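Long-range contact in conserved hypothetical protein (Bacteroides thetaiotaomicron, PDB 2HQY), which is of unknown function but binds coenzyme A and belongs to the phosphatidylglycerol lysyltransferase C-terminal family, of the acetyltransferase clan: residues L211-F222 / H234-A245. Residues are numbered along the deposited sequence; the frame is centred on the assembly and turned at random.
Sequences LHVNGKIVAFTF and HVEKADTSIDGA
Two donors of strand 216-222 grip the carbonyl oxygen of Val235. Thr221 OG1 donates to Val235 O at 2.7 Å, in the plane of the carbonyl. Phe222 N makes a longer bond to the same oxygen and is tilted from that plane. With OG1 anti to the backbone N (chi1 -172°), the Thr221 hydroxyl turns toward the partner strand. A water donates both to Thr221 OG1 and to Glu236 OE1, joining two side chains on one face of the sheet. The other oxygen of Glu236, OE2, forms a salt bridge with Arg266.

Phe222 O is also shared. His234 N donates to Phe222 O at 2.8 Å. Val235 N gives the same oxygen a weak bond. Two residues, His234 and Val235, stand opposite the single Phe222, a classic beta bulge in the antiparallel hairpin 216-227/230-238. From there to Ala238 the register is regular, and Phe220 and Lys237 exchange two backbone hydrogen bonds.

Phe220, Phe222, Val235 and Lys237 share the opposite face, under helices 165-179 and 185-199. Val235 CB sits over one face of the Phe222 ring, displaced from the ring centre, in a CH-pi contact 3.9 Å from the centroid. Val235 CG2 meets Phe222 CZ at 3.4 Å, while CG1 turns to Phe220 CE1. Lys237 runs alongside Phe220, with CB 3.9 Å from Phe220 CE2. Lys237 NZ forms a salt bridge with Glu190, and the lysine makes a cation-pi contact with Trp175; both residues bind coenzyme A.

Ala238, which touches coenzyme A, packs its CB on that of Ala219 at 3.8 Å. Past this pair, Asp239 N bonds to Val218 O. Ser241 N bonds to Asp239 OD1, an Asx turn, and Ser241 OG joins it from the same face of the carboxylate. Asp239 OD2 and Lys216 NZ form a salt bridge whose hydrogen bond is weak. Ile242 CG1 packs crosswise on Val218 CG1 at 3.7 Å.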
ATOM      1  N   LEU A 211      19.305  -9.789  19.242  1.00 13.15           N
ATOM      2  CA  LEU A 211      20.411  -9.740  20.172  1.00 15.81           C
ATOM      3  C   LEU A 211      19.991  -8.889  21.380  1.00 15.88           C
ATOM      4  O   LEU A 211      19.436  -7.784  21.218  1.00 14.66           O
ATOM      5  CB  LEU A 211      21.613  -9.121  19.440  1.00 16.53           C
ATOM      6  CG  LEU A 211      23.008  -9.513  19.882  1.00 20.94           C
ATOM      7  CD1 LEU A 211      23.201 -11.035  19.721  1.00 22.71           C
ATOM      8  CD2 LEU A 211      24.038  -8.675  19.109  1.00 19.52           C
ATOM      9  N   HIS A 212      20.237  -9.416  22.584  1.00 16.27           N
ATOM     10  CA  HIS A 212      20.022  -8.681  23.816  1.00 17.78           C
ATOM     11  C   HIS A 212      21.355  -8.533  24.567  1.00 18.24           C
ATOM     12  O   HIS A 212      22.169  -9.478  24.610  1.00 16.38           O
ATOM     13  CB  HIS A 212      19.059  -9.431  24.706  1.00 17.83           C
ATOM     14  CG  HIS A 212      17.768  -9.783  24.047  1.00 21.11           C
ATOM     15  ND1 HIS A 212      17.583 -10.956  23.334  1.00 24.20           N
ATOM     16  CD2 HIS A 212      16.585  -9.130  24.027  1.00 20.53           C
ATOM     17  CE1 HIS A 212      16.334 -10.993  22.898  1.00 25.60           C
ATOM     18  NE2 HIS A 212      15.707  -9.901  23.310  1.00 24.83           N
ATOM     19  N   VAL A 213      21.579  -7.339  25.109  1.00 19.41           N
ATOM     20  CA  VAL A 213      22.736  -7.069  25.978  1.00 21.56           C
ATOM     21  C   VAL A 213      22.225  -6.351  27.224  1.00 22.90           C
ATOM     22  O   VAL A 213      21.383  -5.451  27.132  1.00 23.06           O
ATOM     23  CB  VAL A 213      23.810  -6.207  25.252  1.00 21.79           C
ATOM     24  CG1 VAL A 213      24.887  -5.739  26.236  1.00 22.51           C
ATOM     25  CG2 VAL A 213      24.465  -6.987  24.122  1.00 21.43           C
ATOM     26  N   ASN A 214      22.730  -6.765  28.385  1.00 25.03           N
ATOM     27  CA  ASN A 214      22.310  -6.216  29.672  1.00 26.71           C
ATOM     28  C   ASN A 214      20.796  -6.033  29.806  1.00 27.06           C
ATOM     29  O   ASN A 214      20.346  -4.989  30.255  1.00 28.12           O
ATOM     30  CB  ASN A 214      23.050  -4.892  29.956  1.00 27.56           C
ATOM     31  CG  ASN A 214      24.577  -5.049  29.953  1.00 29.38           C
ATOM     32  OD1 ASN A 214      25.131  -6.074  30.386  1.00 29.75           O
ATOM     33  ND2 ASN A 214      25.260  -4.024  29.465  1.00 31.58           N
ATOM     34  N   GLY A 215      20.019  -7.034  29.372  1.00 26.89           N
ATOM     35  CA  GLY A 215      18.573  -7.058  29.569  1.00 26.54           C
ATOM     36  C   GLY A 215      17.689  -6.321  28.557  1.00 26.94           C
ATOM     37  O   GLY A 215      16.468  -6.295  28.716  1.00 27.76           O
ATOM     38  N   LYS A 216      18.286  -5.711  27.532  1.00 25.98           N
ATOM     39  CA  LYS A 216      17.494  -5.026  26.503  1.00 25.15           C
ATOM     40  C   LYS A 216      17.892  -5.436  25.093  1.00 22.08           C
ATOM     41  O   LYS A 216      19.040  -5.816  24.827  1.00 19.79           O
ATOM     42  CB  LYS A 216      17.552  -3.503  26.644  1.00 25.74           C
ATOM     43  CG  LYS A 216      18.927  -2.851  26.354  1.00 28.54           C
ATOM     44  CD  LYS A 216      18.748  -1.334  26.055  1.00 29.13           C
ATOM     45  CE  LYS A 216      20.027  -0.509  26.346  1.00 33.06           C
ATOM     46  NZ  LYS A 216      21.102  -0.640  25.290  1.00 33.19           N
ATOM     47  N   ILE A 217      16.922  -5.336  24.193  1.00 19.67           N
ATOM     48  CA  ILE A 217      17.185  -5.586  22.792  1.00 17.66           C
ATOM     49  C   ILE A 217      18.156  -4.543  22.236  1.00 16.73           C
ATOM     50  O   ILE A 217      17.998  -3.323  22.478  1.00 16.30           O
ATOM     51  CB  ILE A 217      15.894  -5.626  21.950  1.00 17.10           C
ATOM     52  CG1 ILE A 217      16.236  -5.944  20.491  1.00 16.43           C
ATOM     53  CG2 ILE A 217      15.096  -4.298  22.067  1.00 17.63           C
ATOM     54  CD1 ILE A 217      14.971  -6.141  19.593  1.00 17.22           C
ATOM     55  N   VAL A 218      19.168  -5.017  21.524  1.00 14.36           N
ATOM     56  CA  VAL A 218      20.123  -4.115  20.884  1.00 14.21           C
ATOM     57  C   VAL A 218      20.273  -4.326  19.369  1.00 13.56           C
ATOM     58  O   VAL A 218      20.961  -3.565  18.710  1.00 14.36           O
ATOM     59  CB  VAL A 218      21.547  -4.164  21.542  1.00 15.08           C
ATOM     60  CG1 VAL A 218      21.494  -3.698  22.998  1.00 14.70           C
ATOM     61  CG2 VAL A 218      22.217  -5.548  21.370  1.00 14.01           C
ATOM     62  N   ALA A 219      19.668  -5.379  18.823  1.00 13.37           N
ATOM     63  CA  ALA A 219      19.684  -5.593  17.366  1.00 11.78           C
ATOM     64  C   ALA A 219      18.605  -6.592  16.993  1.00 11.44           C
ATOM     65  O   ALA A 219      18.228  -7.412  17.833  1.00 10.37           O
ATOM     66  CB  ALA A 219      21.046  -6.117  16.900  1.00 12.05           C
ATOM     67  N   PHE A 220      18.102  -6.509  15.756  1.00 10.57           N
ATOM     68  CA  PHE A 220      17.304  -7.615  15.195  1.00  9.95           C
ATOM     69  C   PHE A 220      17.528  -7.696  13.689  1.00 10.61           C
ATOM     70  O   PHE A 220      18.030  -6.735  13.059  1.00 10.80           O
ATOM     71  CB  PHE A 220      15.809  -7.488  15.552  1.00 10.68           C
ATOM     72  CG  PHE A 220      15.100  -6.381  14.810  1.00 12.52           C
ATOM     73  CD1 PHE A 220      14.479  -6.642  13.578  1.00 13.68           C
ATOM     74  CD2 PHE A 220      15.062  -5.083  15.348  1.00 12.36           C
ATOM     75  CE1 PHE A 220      13.836  -5.614  12.859  1.00 15.48           C
ATOM     76  CE2 PHE A 220      14.402  -4.053  14.647  1.00 12.37           C
ATOM     77  CZ  PHE A 220      13.799  -4.333  13.387  1.00 12.40           C
ATOM     78  N   THR A 221      17.154  -8.828  13.115  1.00  9.77           N
ATOM     79  CA  THR A 221      17.351  -9.081  11.678  1.00 10.98           C
ATOM     80  C   THR A 221      16.328 -10.090  11.259  1.00 11.17           C
ATOM     81  O   THR A 221      15.911 -10.907  12.093  1.00 10.73           O
ATOM     82  CB  THR A 221      18.814  -9.583  11.392  1.00 12.48           C
ATOM     83  OG1 THR A 221      19.046  -9.656   9.985  1.00 13.67           O
ATOM     84  CG2 THR A 221      19.106 -10.944  12.035  1.00 11.97           C
ATOM     85  N   PHE A 222      15.901 -10.043   9.993  1.00 10.55           N
ATOM     86  CA  PHE A 222      15.020 -11.074   9.475  1.00 11.15           C
ATOM     87  C   PHE A 222      15.180 -11.212   7.963  1.00 11.30           C
ATOM     88  O   PHE A 222      15.774 -10.325   7.279  1.00 10.90           O
ATOM     89  CB  PHE A 222      13.548 -10.847   9.892  1.00 10.27           C
ATOM     90  CG  PHE A 222      12.920  -9.568   9.398  1.00 10.48           C
ATOM     91  CD1 PHE A 222      12.571  -9.418   8.038  1.00 12.17           C
ATOM     92  CD2 PHE A 222      12.541  -8.580  10.310  1.00 12.54           C
ATOM     93  CE1 PHE A 222      11.907  -8.254   7.595  1.00 13.74           C
ATOM     94  CE2 PHE A 222      11.893  -7.413   9.881  1.00 11.12           C
ATOM     95  CZ  PHE A 222      11.558  -7.261   8.524  1.00 11.89           C
ATOM     96  N   HIS A 234      16.628  -9.344   4.772  1.00 11.88           N
ATOM     97  CA  HIS A 234      15.906  -8.125   4.329  1.00 13.17           C
ATOM     98  C   HIS A 234      16.145  -6.911   5.212  1.00 13.66           C
ATOM     99  O   HIS A 234      16.085  -5.771   4.741  1.00 13.59           O
ATOM    100  CB  HIS A 234      14.390  -8.380   4.192  1.00 13.39           C
ATOM    101  CG  HIS A 234      14.059  -9.546   3.309  1.00 14.55           C
ATOM    102  ND1 HIS A 234      14.870  -9.921   2.253  1.00 16.87           N
ATOM    103  CD2 HIS A 234      13.036 -10.435   3.333  1.00 15.72           C
ATOM    104  CE1 HIS A 234      14.370 -11.010   1.688  1.00 18.46           C
ATOM    105  NE2 HIS A 234      13.250 -11.332   2.315  1.00 16.69           N
ATOM    106  N   VAL A 235      16.352  -7.145   6.504  1.00 13.44           N
ATOM    107  CA  VAL A 235      16.450  -6.059   7.483  1.00 13.83           C
ATOM    108  C   VAL A 235      17.528  -6.450   8.474  1.00 14.27           C
ATOM    109  O   VAL A 235      17.613  -7.621   8.871  1.00 12.80           O
ATOM    110  CB  VAL A 235      15.064  -5.866   8.255  1.00 14.07           C
ATOM    111  CG1 VAL A 235      15.192  -5.039   9.516  1.00 17.30           C
ATOM    112  CG2 VAL A 235      13.974  -5.204   7.318  1.00 16.84           C
ATOM    113  N   GLU A 236      18.341  -5.467   8.856  1.00 13.62           N
ATOM    114  CA  GLU A 236      19.225  -5.594  10.001  1.00 15.14           C
ATOM    115  C   GLU A 236      19.327  -4.236  10.688  1.00 14.54           C
ATOM    116  O   GLU A 236      19.713  -3.243  10.051  1.00 15.42           O
ATOM    117  CB  GLU A 236      20.602  -6.082   9.515  1.00 14.78           C
ATOM    118  CG  GLU A 236      21.514  -6.623  10.588  1.00 17.78           C
ATOM    119  CD  GLU A 236      22.847  -7.071   9.991  1.00 17.71           C
ATOM    120  OE1 GLU A 236      23.082  -8.298   9.915  1.00 19.58           O
ATOM    121  OE2 GLU A 236      23.625  -6.189   9.544  1.00 17.58           O
ATOM    122  N   LYS A 237      18.948  -4.161  11.967  1.00 14.30           N
ATOM    123  CA  LYS A 237      18.952  -2.905  12.724  1.00 14.82           C
ATOM    124  C   LYS A 237      19.635  -3.127  14.041  1.00 15.67           C
ATOM    125  O   LYS A 237      19.442  -4.166  14.673  1.00 14.30           O
ATOM    126  CB  LYS A 237      17.535  -2.406  13.049  1.00 14.53           C
ATOM    127  CG  LYS A 237      16.673  -2.037  11.872  1.00 18.27           C
ATOM    128  CD  LYS A 237      17.175  -0.784  11.223  1.00 17.45           C
ATOM    129  CE  LYS A 237      16.217  -0.370  10.142  1.00 19.41           C
ATOM    130  NZ  LYS A 237      16.814   0.765   9.427  1.00 17.71           N
ATOM    131  N   ALA A 238      20.425  -2.142  14.470  1.00 17.26           N
ATOM    132  CA  ALA A 238      21.093  -2.225  15.754  1.00 19.97           C
ATOM    133  C   ALA A 238      21.125  -0.864  16.442  1.00 22.40           C
ATOM    134  O   ALA A 238      21.084   0.192  15.776  1.00 21.67           O
ATOM    135  CB  ALA A 238      22.506  -2.824  15.600  1.00 20.01           C
ATOM    136  N   ASP A 239      21.101  -0.911  17.776  1.00 25.01           N
ATOM    137  CA  ASP A 239      21.333   0.261  18.625  1.00 28.26           C
ATOM    138  C   ASP A 239      22.795   0.659  18.383  1.00 29.68           C
ATOM    139  O   ASP A 239      23.723  -0.138  18.579  1.00 30.11           O
ATOM    140  CB  ASP A 239      21.074  -0.117  20.097  1.00 27.97           C
ATOM    141  CG  ASP A 239      21.291   1.032  21.069  1.00 30.90           C
ATOM    142  OD1 ASP A 239      21.939   2.046  20.731  1.00 33.08           O
ATOM    143  OD2 ASP A 239      20.831   0.889  22.221  1.00 34.36           O
ATOM    144  N   THR A 240      22.997   1.893  17.938  1.00 32.62           N
ATOM    145  CA  THR A 240      24.326   2.307  17.466  1.00 34.45           C
ATOM    146  C   THR A 240      25.353   2.494  18.590  1.00 34.91           C
ATOM    147  O   THR A 240      26.576   2.396  18.360  1.00 35.51           O
ATOM    148  CB  THR A 240      24.231   3.543  16.526  1.00 34.82           C
ATOM    149  OG1 THR A 240      25.456   3.692  15.794  1.00 36.45           O
ATOM    150  CG2 THR A 240      23.860   4.822  17.286  1.00 35.80           C
ATOM    151  N   SER A 241      24.863   2.722  19.807  1.00 34.78           N
ATOM    152  CA  SER A 241      25.755   2.863  20.957  1.00 34.64           C
ATOM    153  C   SER A 241      26.345   1.536  21.439  1.00 34.28           C
ATOM    154  O   SER A 241      27.111   1.514  22.405  1.00 34.84           O
ATOM    155  CB  SER A 241      25.049   3.595  22.102  1.00 35.14           C
ATOM    156  OG  SER A 241      23.894   2.895  22.528  1.00 36.71           O
ATOM    157  N   ILE A 242      25.976   0.431  20.783  1.00 33.32           N
ATOM    158  CA  ILE A 242      26.531  -0.888  21.100  1.00 32.13           C
ATOM    159  C   ILE A 242      27.499  -1.334  20.003  1.00 31.76           C
ATOM    160  O   ILE A 242      27.087  -1.709  18.900  1.00 32.25           O
ATOM    161  CB  ILE A 242      25.427  -1.955  21.319  1.00 32.06           C
ATOM    162  CG1 ILE A 242      24.307  -1.424  22.235  1.00 31.11           C
ATOM    163  CG2 ILE A 242      26.027  -3.283  21.847  1.00 31.40           C
ATOM    164  CD1 ILE A 242      24.736  -1.104  23.660  1.00 31.19           C
ATOM    165  N   ASP A 243      28.791  -1.282  20.321  1.00 30.78           N
ATOM    166  CA  ASP A 243      29.869  -1.658  19.407  1.00 29.83           C
ATOM    167  C   ASP A 243      29.861  -3.169  19.124  1.00 27.85           C
ATOM    168  O   ASP A 243      29.937  -3.966  20.047  1.00 27.77           O
ATOM    169  CB  ASP A 243      31.205  -1.251  20.039  1.00 31.01           C
ATOM    170  CG  ASP A 243      32.337  -1.142  19.031  1.00 34.38           C
ATOM    171  OD1 ASP A 243      32.755   0.001  18.732  1.00 38.64           O
ATOM    172  OD2 ASP A 243      32.820  -2.193  18.543  1.00 38.33           O
ATOM    173  N   GLY A 244      29.780  -3.551  17.846  1.00 25.74           N
ATOM    174  CA  GLY A 244      29.873  -4.972  17.457  1.00 23.34           C
ATOM    175  C   GLY A 244      28.532  -5.670  17.311  1.00 21.29           C
ATOM    176  O   GLY A 244      28.458  -6.859  16.949  1.00 20.42           O
ATOM    177  N   ALA A 245      27.458  -4.954  17.617  1.00 20.19           N
ATOM    178  CA  ALA A 245      26.146  -5.572  17.535  1.00 19.08           C
ATOM    179  C   ALA A 245      25.769  -5.969  16.105  1.00 17.90           C
ATOM    180  O   ALA A 245      25.211  -7.034  15.915  1.00 17.19           O
ATOM    181  CB  ALA A 245      25.066  -4.684  18.153  1.00 19.64           C
TER
HETATM  182  O   HOH W   1      21.629 -10.380   9.675  1.00 20.91           O